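Local coordinates for fucolectin-related protein (PDB 2J22) that probably binds fucose-containing glycans such as blood group antigens, as a calcium-containing carbohydrate-binding module of a pneumococcal virulence factor, at residues N39-D43 and Y44-S48. Sequence-based numbering, arbitrary orientation.
Sequences NKNGD and YGHHS. With CA (calcium ion), chain B.
Asp43 and His46 close a type I beta turn in a calcium-binding loop between strands 20-23 and 59-64 of this antiparallel beta fold, a fucose-binding module. The His46 side chain can be followed outward. His46 CB passes 3.5 Å from Asp43 O, which accepts the backbone N of His46. His46 CG lies beneath the amide of Asn41, with Asn41 ND2 3.4 Å away, offset toward the rim of the ring. Amide and ring planes are 21° apart. His46 ND1 donates to Asp43 OD2 at 2.8 Å in an almost straight bond. OD2 sits in the ring plane but is met on its anti side, 23° out of the carboxylate plane. His46 CE1 is 3.7 Å from Asp43 OD2. His46 CD2 and, at 4.1 Å, NE2 also lie under Asn41 ND2.

Asn41 CG stands anti to the backbone N (chi1 -167°), which carries the amide over His46 while OD1 accepts Asp43 N in an Asx turn. Asn39 OD1 makes a second with Asn41 N. A water bridges Asn41 O, Asp43 O and Ser48 N. The ends of 39-48 grip calcium; Leu34 and Asp37, earlier in the loop, with Ala140 and Glu141, complete the site. Asn39 O binds the metal at 2.4 Å, while Ser48 chelates it through O at 2.6 Å and OG at 2.5 Å.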
loop_
_atom_site.group_PDB
_atom_site.type_symbol
_atom_site.label_atom_id
_atom_site.label_comp_id
_atom_site.label_asym_id
_atom_site.label_seq_id
_atom_site.Cartn_x
_atom_site.Cartn_y
_atom_site.Cartn_z
ATOM N N ASN A 39 -9.143 -2.337 8.818
ATOM C CA ASN A 39 -8.839 -3.464 9.702
ATOM C C ASN A 39 -7.396 -3.796 9.449
ATOM O O ASN A 39 -7.015 -4.176 8.347
ATOM C CB ASN A 39 -9.775 -4.667 9.413
ATOM C CG ASN A 39 -9.495 -5.936 10.291
ATOM O OD1 ASN A 39 -8.561 -5.992 11.081
ATOM N ND2 ASN A 39 -10.323 -6.966 10.096
ATOM N N LYS A 40 -6.570 -3.600 10.464
ATOM C CA LYS A 40 -5.160 -3.854 10.330
ATOM C C LYS A 40 -4.713 -5.290 10.618
ATOM O O LYS A 40 -3.488 -5.568 10.596
ATOM C CB LYS A 40 -4.390 -2.947 11.301
ATOM C CG LYS A 40 -4.379 -1.497 10.824
ATOM C CD LYS A 40 -3.918 -0.593 11.984
ATOM C CE LYS A 40 -5.078 -0.105 12.834
ATOM N NZ LYS A 40 -4.556 0.525 14.089
ATOM N N ASN A 41 -5.656 -6.197 10.904
ATOM C CA ASN A 41 -5.289 -7.614 11.167
ATOM C C ASN A 41 -4.512 -8.204 9.950
ATOM O O ASN A 41 -5.008 -8.206 8.778
ATOM C CB ASN A 41 -6.580 -8.438 11.480
ATOM C CG ASN A 41 -6.270 -9.811 12.067
ATOM O OD1 ASN A 41 -5.232 -10.399 11.773
ATOM N ND2 ASN A 41 -7.139 -10.287 12.950
ATOM N N GLY A 42 -3.295 -8.677 10.179
ATOM C CA GLY A 42 -2.516 -9.254 9.088
ATOM C C GLY A 42 -2.596 -10.770 8.951
ATOM O O GLY A 42 -1.871 -11.352 8.169
ATOM N N ASP A 43 -3.499 -11.409 9.715
ATOM C CA ASP A 43 -3.678 -12.846 9.622
ATOM C C ASP A 43 -4.482 -13.092 8.384
ATOM O O ASP A 43 -5.622 -12.653 8.352
ATOM C CB ASP A 43 -4.459 -13.385 10.816
ATOM C CG ASP A 43 -4.790 -14.837 10.640
ATOM O OD1 ASP A 43 -3.845 -15.602 10.525
ATOM O OD2 ASP A 43 -5.955 -15.296 10.492
ATOM N N TYR A 44 -3.944 -13.779 7.368
ATOM C CA TYR A 44 -4.700 -13.880 6.079
ATOM C C TYR A 44 -6.185 -14.341 6.233
ATOM O O TYR A 44 -7.082 -13.872 5.498
ATOM C CB TYR A 44 -3.956 -14.747 4.988
ATOM C CG TYR A 44 -4.445 -14.393 3.622
ATOM C CD1 TYR A 44 -3.958 -13.288 2.944
ATOM C CD2 TYR A 44 -5.516 -15.075 3.072
ATOM C CE1 TYR A 44 -4.509 -12.918 1.680
ATOM C CE2 TYR A 44 -6.025 -14.728 1.815
ATOM C CZ TYR A 44 -5.510 -13.635 1.142
ATOM O OH TYR A 44 -6.115 -13.259 -0.079
ATOM N N GLY A 45 -6.475 -15.262 7.170
ATOM C CA GLY A 45 -7.802 -15.869 7.214
ATOM C C GLY A 45 -8.802 -15.031 7.957
ATOM O O GLY A 45 -9.966 -15.399 8.103
ATOM N N HIS A 46 -8.334 -13.899 8.469
ATOM C CA HIS A 46 -9.232 -12.870 8.958
ATOM C C HIS A 46 -9.762 -11.972 7.833
ATOM O O HIS A 46 -10.508 -11.026 8.084
ATOM C CB HIS A 46 -8.640 -12.100 10.135
ATOM C CG HIS A 46 -8.821 -12.825 11.444
ATOM N ND1 HIS A 46 -8.037 -13.895 11.824
ATOM C CD2 HIS A 46 -9.741 -12.669 12.423
ATOM C CE1 HIS A 46 -8.440 -14.343 12.998
ATOM N NE2 HIS A 46 -9.486 -13.623 13.377
ATOM N N HIS A 47 -9.333 -12.281 6.608
ATOM C CA HIS A 47 -9.922 -11.732 5.393
ATOM C C HIS A 47 -9.724 -10.226 5.258
ATOM O O HIS A 47 -10.515 -9.532 4.624
ATOM C CB HIS A 47 -11.395 -12.208 5.240
ATOM C CG HIS A 47 -11.541 -13.697 5.037
ATOM N ND1 HIS A 47 -12.663 -14.396 5.419
ATOM C CD2 HIS A 47 -10.690 -14.619 4.512
ATOM C CE1 HIS A 47 -12.497 -15.682 5.149
ATOM N NE2 HIS A 47 -11.310 -15.842 4.591
ATOM N N SER A 48 -8.608 -9.718 5.789
ATOM C CA SER A 48 -8.336 -8.292 5.624
ATOM C C SER A 48 -6.975 -7.982 5.009
ATOM O O SER A 48 -6.452 -6.881 5.146
ATOM C CB SER A 48 -8.590 -7.537 6.953
ATOM O OG SER A 48 -8.931 -6.180 6.691
HETATM CA CA CA B . -7.180 -4.506 6.029
HETATM O O HOH W 1 -6.870 -10.061 7.936
HETATM O O HOH W 2 -4.591 -17.355 8.013
#